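Local coordinates for hypothetical protein PH1566 (Pyrococcus horikoshii, PDB 2E3U), which probably binds RNA through two KH domains as the archaeal form of the preribosomal RNA processing factor Dim2p, at residues R94-A99 with F110-E115; R102-E107 with T168-G173. One frame throughout, in Å; residues are numbered along the deposited sequence.

Contact 1 of 2, residues R94-A99 with F110-E115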
loop_
_atom_site.group_PDB
_atom_site.type_symbol
_atom_site.label_atom_id
_atom_site.label_comp_id
_atom_site.label_asym_id
_atom_site.label_seq_id
_atom_site.Cartn_x
_atom_site.Cartn_y
_atom_site.Cartn_z
ATOM N N ARG A 94 -7.009 9.220 0.057
ATOM C CA ARG A 94 -6.481 8.925 -1.255
ATOM C C ARG A 94 -5.467 7.767 -1.198
ATOM O O ARG A 94 -5.469 6.862 -2.045
ATOM C CB ARG A 94 -5.800 10.174 -1.839
ATOM C CG ARG A 94 -5.014 9.862 -3.137
ATOM C CD ARG A 94 -3.843 10.787 -3.363
ATOM N NE ARG A 94 -2.877 10.716 -2.289
ATOM C CZ ARG A 94 -2.143 11.752 -1.873
ATOM N NH1 ARG A 94 -2.292 12.935 -2.424
ATOM N NH2 ARG A 94 -1.256 11.599 -0.888
ATOM N N ASP A 95 -4.602 7.813 -0.181
ATOM C CA ASP A 95 -3.559 6.836 0.008
ATOM C C ASP A 95 -4.145 5.473 0.379
ATOM O O ASP A 95 -3.624 4.460 -0.038
ATOM C CB ASP A 95 -2.570 7.327 1.064
ATOM C CG ASP A 95 -1.710 8.464 0.566
ATOM O OD1 ASP A 95 -1.738 8.805 -0.650
ATOM O OD2 ASP A 95 -0.982 9.039 1.392
ATOM N N ILE A 96 -5.241 5.455 1.114
ATOM C CA ILE A 96 -5.952 4.214 1.404
ATOM C C ILE A 96 -6.510 3.579 0.142
ATOM O O ILE A 96 -6.348 2.367 -0.070
ATOM C CB ILE A 96 -7.108 4.445 2.418
ATOM C CG1 ILE A 96 -6.529 4.763 3.786
ATOM C CG2 ILE A 96 -8.072 3.229 2.464
ATOM C CD1 ILE A 96 -7.578 5.371 4.761
ATOM N N VAL A 97 -7.194 4.393 -0.670
ATOM C CA VAL A 97 -7.604 4.009 -2.029
ATOM C C VAL A 97 -6.462 3.434 -2.881
ATOM O O VAL A 97 -6.606 2.342 -3.499
ATOM C CB VAL A 97 -8.216 5.217 -2.794
ATOM C CG1 VAL A 97 -8.504 4.870 -4.253
ATOM C CG2 VAL A 97 -9.487 5.699 -2.071
ATOM N N LEU A 98 -5.363 4.191 -2.960
ATOM C CA LEU A 98 -4.137 3.723 -3.651
ATOM C C LEU A 98 -3.549 2.415 -3.095
ATOM O O LEU A 98 -3.098 1.576 -3.868
ATOM C CB LEU A 98 -3.031 4.791 -3.597
ATOM C CG LEU A 98 -3.240 6.030 -4.443
ATOM C CD1 LEU A 98 -2.105 6.991 -4.114
ATOM C CD2 LEU A 98 -3.243 5.602 -5.962
ATOM N N ALA A 99 -3.528 2.290 -1.757
ATOM C CA ALA A 99 -3.056 1.088 -1.070
ATOM C C ALA A 99 -3.931 -0.150 -1.422
ATOM O O ALA A 99 -3.403 -1.201 -1.754
ATOM C CB ALA A 99 -3.027 1.321 0.460
ATOM N N PHE A 110 -6.182 0.574 6.056
ATOM C CA PHE A 110 -6.607 1.475 7.159
ATOM C C PHE A 110 -5.519 1.785 8.188
ATOM O O PHE A 110 -5.648 2.741 8.963
ATOM C CB PHE A 110 -7.827 0.944 7.909
ATOM C CG PHE A 110 -9.142 1.186 7.217
ATOM C CD1 PHE A 110 -9.459 2.432 6.694
ATOM C CD2 PHE A 110 -10.089 0.172 7.155
ATOM C CE1 PHE A 110 -10.676 2.655 6.062
ATOM C CE2 PHE A 110 -11.339 0.378 6.529
ATOM C CZ PHE A 110 -11.627 1.622 5.991
ATOM N N ARG A 111 -4.450 1.002 8.206
ATOM C CA ARG A 111 -3.213 1.416 8.904
ATOM C C ARG A 111 -2.820 2.881 8.604
ATOM O O ARG A 111 -2.373 3.604 9.496
ATOM C CB ARG A 111 -2.035 0.493 8.550
ATOM C CG ARG A 111 -0.788 0.709 9.446
ATOM C CD ARG A 111 0.406 -0.113 8.985
ATOM N NE ARG A 111 1.579 0.345 9.724
ATOM C CZ ARG A 111 2.654 -0.385 10.013
ATOM N NH1 ARG A 111 3.607 0.195 10.709
ATOM N NH2 ARG A 111 2.770 -1.679 9.620
ATOM N N LEU A 112 -3.030 3.314 7.363
ATOM C CA LEU A 112 -2.636 4.629 6.910
ATOM C C LEU A 112 -3.338 5.766 7.662
ATOM O O LEU A 112 -2.880 6.905 7.592
ATOM C CB LEU A 112 -2.880 4.786 5.420
ATOM C CG LEU A 112 -1.848 4.109 4.523
ATOM C CD1 LEU A 112 -2.518 3.913 3.171
ATOM C CD2 LEU A 112 -0.634 4.994 4.411
ATOM N N LEU A 113 -4.439 5.460 8.366
ATOM C CA LEU A 113 -5.135 6.446 9.210
ATOM C C LEU A 113 -4.314 6.858 10.412
ATOM O O LEU A 113 -4.565 7.901 10.985
ATOM C CB LEU A 113 -6.486 5.900 9.684
ATOM C CG LEU A 113 -7.542 5.649 8.596
ATOM C CD1 LEU A 113 -8.732 4.918 9.164
ATOM C CD2 LEU A 113 -7.955 6.983 8.050
ATOM N N ASN A 114 -3.341 6.031 10.810
ATOM C CA ASN A 114 -2.484 6.340 11.955
ATOM C C ASN A 114 -1.531 7.467 11.588
ATOM O O ASN A 114 -0.972 7.507 10.479
ATOM C CB ASN A 114 -1.657 5.116 12.428
ATOM C CG ASN A 114 -2.514 3.899 12.831
ATOM O OD1 ASN A 114 -2.051 2.747 12.750
ATOM N ND2 ASN A 114 -3.739 4.140 13.253
ATOM N N GLU A 115 -1.323 8.387 12.523
ATOM C CA GLU A 115 -0.408 9.506 12.272
ATOM C C GLU A 115 1.062 9.031 12.174
ATOM O O GLU A 115 1.470 8.038 12.814
ATOM C CB GLU A 115 -0.635 10.648 13.292
ATOM C CG GLU A 115 -1.847 11.620 12.950
ATOM C CD GLU A 115 -3.253 11.053 13.279
ATOM O OE1 GLU A 115 -3.408 9.839 13.576
ATOM O OE2 GLU A 115 -4.240 11.823 13.221
#

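Contact 2 of 2, residues R102-E107 with T168-G173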
loop_
_atom_site.group_PDB
_atom_site.type_symbol
_atom_site.label_atom_id
_atom_site.label_comp_id
_atom_site.label_asym_id
_atom_site.label_seq_id
_atom_site.Cartn_x
_atom_site.Cartn_y
_atom_site.Cartn_z
ATOM N N ARG A 102 -3.260 -1.120 -4.945
ATOM C CA ARG A 102 -1.982 -1.824 -5.086
ATOM C C ARG A 102 -1.909 -3.154 -4.300
ATOM O O ARG A 102 -0.823 -3.651 -3.926
ATOM C CB ARG A 102 -0.842 -0.877 -4.690
ATOM C CG ARG A 102 -0.625 0.258 -5.674
ATOM C CD ARG A 102 0.015 -0.286 -6.956
ATOM N NE ARG A 102 -0.933 -0.606 -8.009
ATOM C CZ ARG A 102 -0.764 -1.566 -8.920
ATOM N NH1 ARG A 102 0.297 -2.374 -8.895
ATOM N NH2 ARG A 102 -1.691 -1.743 -9.848
ATOM N N GLY A 103 -3.076 -3.689 -3.979
ATOM C CA GLY A 103 -3.134 -5.025 -3.425
ATOM C C GLY A 103 -3.282 -5.195 -1.930
ATOM O O GLY A 103 -3.409 -6.334 -1.492
ATOM N N PHE A 104 -3.275 -4.109 -1.140
ATOM C CA PHE A 104 -3.594 -4.231 0.300
ATOM C C PHE A 104 -5.093 -4.502 0.487
ATOM O O PHE A 104 -5.919 -3.892 -0.200
ATOM C CB PHE A 104 -3.203 -2.951 1.095
ATOM C CG PHE A 104 -1.718 -2.830 1.396
ATOM C CD1 PHE A 104 -0.931 -1.885 0.736
ATOM C CD2 PHE A 104 -1.110 -3.652 2.335
ATOM C CE1 PHE A 104 0.435 -1.733 1.022
ATOM C CE2 PHE A 104 0.250 -3.552 2.608
ATOM C CZ PHE A 104 1.040 -2.584 1.947
ATOM N N SER A 105 -5.455 -5.377 1.424
ATOM C CA SER A 105 -6.850 -5.458 1.860
ATOM C C SER A 105 -7.196 -4.129 2.472
ATOM O O SER A 105 -6.282 -3.389 2.873
ATOM C CB SER A 105 -7.082 -6.580 2.894
ATOM O OG SER A 105 -6.609 -6.192 4.193
ATOM N N PRO A 106 -8.506 -3.788 2.533
ATOM C CA PRO A 106 -8.972 -2.584 3.219
ATOM C C PRO A 106 -8.578 -2.482 4.694
ATOM O O PRO A 106 -8.177 -1.380 5.143
ATOM C CB PRO A 106 -10.481 -2.673 3.062
ATOM C CG PRO A 106 -10.643 -3.395 1.728
ATOM C CD PRO A 106 -9.627 -4.480 1.858
ATOM N N GLU A 107 -8.693 -3.597 5.433
ATOM C CA GLU A 107 -8.268 -3.670 6.845
ATOM C C GLU A 107 -6.807 -3.251 7.028
ATOM O O GLU A 107 -6.475 -2.560 7.986
ATOM C CB GLU A 107 -8.466 -5.087 7.427
ATOM C CG GLU A 107 -9.933 -5.624 7.349
ATOM C CD GLU A 107 -10.841 -5.107 8.475
ATOM O OE1 GLU A 107 -10.769 -3.883 8.766
ATOM O OE2 GLU A 107 -11.634 -5.918 9.056
ATOM N N THR A 168 4.202 -3.701 -8.961
ATOM C CA THR A 168 4.636 -2.859 -7.838
ATOM C C THR A 168 4.832 -3.653 -6.575
ATOM O O THR A 168 4.321 -4.758 -6.443
ATOM C CB THR A 168 3.632 -1.743 -7.501
ATOM O OG1 THR A 168 2.389 -2.326 -7.076
ATOM C CG2 THR A 168 3.391 -0.782 -8.700
ATOM N N VAL A 169 5.580 -3.058 -5.643
ATOM C CA VAL A 169 5.556 -3.420 -4.237
ATOM C C VAL A 169 5.086 -2.160 -3.557
ATOM O O VAL A 169 5.527 -1.080 -3.925
ATOM C CB VAL A 169 6.969 -3.768 -3.646
ATOM C CG1 VAL A 169 6.852 -4.472 -2.294
ATOM C CG2 VAL A 169 7.709 -4.635 -4.566
ATOM N N ALA A 170 4.203 -2.281 -2.565
ATOM C CA ALA A 170 3.723 -1.102 -1.823
ATOM C C ALA A 170 3.984 -1.304 -0.325
ATOM O O ALA A 170 3.859 -2.409 0.169
ATOM C CB ALA A 170 2.245 -0.839 -2.090
ATOM N N ILE A 171 4.355 -0.233 0.368
ATOM C CA ILE A 171 4.802 -0.289 1.746
ATOM C C ILE A 171 4.037 0.744 2.558
ATOM O O ILE A 171 3.779 1.845 2.079
ATOM C CB ILE A 171 6.325 -0.040 1.875
ATOM C CG1 ILE A 171 7.097 -0.860 0.824
ATOM C CG2 ILE A 171 6.798 -0.379 3.303
ATOM C CD1 ILE A 171 8.649 -0.616 0.778
ATOM N N ILE A 172 3.625 0.355 3.766
ATOM C CA ILE A 172 2.942 1.243 4.710
ATOM C C ILE A 172 3.690 1.189 6.012
ATOM O O ILE A 172 3.954 0.114 6.523
ATOM C CB ILE A 172 1.448 0.857 4.965
ATOM C CG1 ILE A 172 0.617 1.025 3.694
ATOM C CG2 ILE A 172 0.876 1.746 6.057
ATOM C CD1 ILE A 172 -0.759 0.322 3.745
ATOM N N GLY A 173 4.081 2.348 6.514
ATOM C CA GLY A 173 4.961 2.410 7.650
ATOM C C GLY A 173 5.250 3.830 8.025
ATOM O O GLY A 173 4.943 4.738 7.270
HETATM O O HOH W 1 1.562 -3.442 -4.568
#

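Contact 1 of 2, residues R94-A99 with F110-E115
Ile96 and Leu112 meet through their side chains where the helical segment 94-99 faces the segment 110-115, which opens with a 3-10 turn. Their side chains run past each other in opposite directions, and Ile96 CG1 lies 4.0 Å from Leu112 CB. With CG1 anti to the carbonyl carbon (chi1 -70°) and chi2 extended, Ile96 carries its CD1 beyond Leu112 to the next two partners. There it meets Leu113 CD2 at 3.7 Å, the two side chains crossing nearly at right angles, and the same Ile96 CD1 also lies 4.0 Å from Phe110 CD1. Leu112, for its part, directs CD1 against the helix surface, 3.8 Å from Ala99 CB. The same methyl rests 3.4 Å from Asp95 O, a van der Waals approach to a carbonyl that is already engaged by Ala99 N within the helix.

No hydrogen bond crosses between the two segments; the polar bonds lie beside the apolar patch. Arg94 holds its neighbour Asp95 side-on, NE and NH2 both donating to OD1 at 2.8 Å from one face of the carboxylate. OD1 lies nearly in the guanidinium plane, but NE stands 39° out of the carboxylate plane, so the salt bridge is tilted. Elsewhere Lys92 NZ bonds to Leu112 O and Asn114 O, tying the 3-10 turn and the residue after it back to helix 87-101, while Arg62 makes a cation-pi contact with Phe110.

The example illustrates how a chain reversal is packed: helix 87-101, the third helix of a type I KH domain, is followed by a short helix and a 3-10 turn that folds back against it before the chain enters the first strand of the second KH domain.

Contact 2 of 2, residues R102-E107 with T168-G173
Thr168 OG1 has several polar partners. Arg102 NH1 donates to it at 2.8 Å along a nearly straight line. The hydroxyl oxygen lies in the guanidinium plane, at its edge. Tyr165 O is a further hydrogen-bond partner, and a water lies 2.9 Å from Thr168 OG1. That water also approaches Arg102 O, though so closely that this second leg is doubtful; Ser163 OG gives the same carbonyl another partner. The arginine chain bends at chi2 (-73°) and again at chi3, which turns the guanidinium back toward the threonine; the two side chains cross at roughly a right angle.

Farther along the strand the contact turns apolar. Arg102 CB touches Ala170 CB at 4.0 Å, and Phe104 CE1 comes within 3.7 Å of the same methyl. The Phe104 ring receives Ile172 over one face: CD1 sits 3.7 Å from the ring centroid and only 14° off its normal, a CH-pi contact almost central on the ring.

Gly103, with positive phi, is the C' residue of a Schellman motif ending helix 87-101, and the chain leaving it delivers Phe104 to the strand. Thr168, Ala170 and Ile172 present one face of the central strand of an antiparallel sheet, whereas Val169 and Ile171 pack on helix 175-189 behind it. The arrangement belongs to the interface of a tandem KH protein: the sheet of the second type I KH domain, its helices on one face, receives the end of helix 87-101 and the connection that follows it on the other.

In the fold
Contacts 1 and 2 have centres about 9 Å apart, and their segments alternate along the chain: 94-99, 102-107, 110-115 and then, far later, 168-173. The first three are successive pieces of the run from helix 87-101 through helix 106-109 to strand 118-123, so contact 1 folds this connection on itself and contact 2 sets it against the second sheet. They meet directly. Ala99 O probably accepts a hydrogen bond from Phe104 N, and Ile172 CG2 packs on Leu112 CG at 3.9 Å. The largely buried result is consistent with a fixed relative placement of the two presumed RNA-binding units.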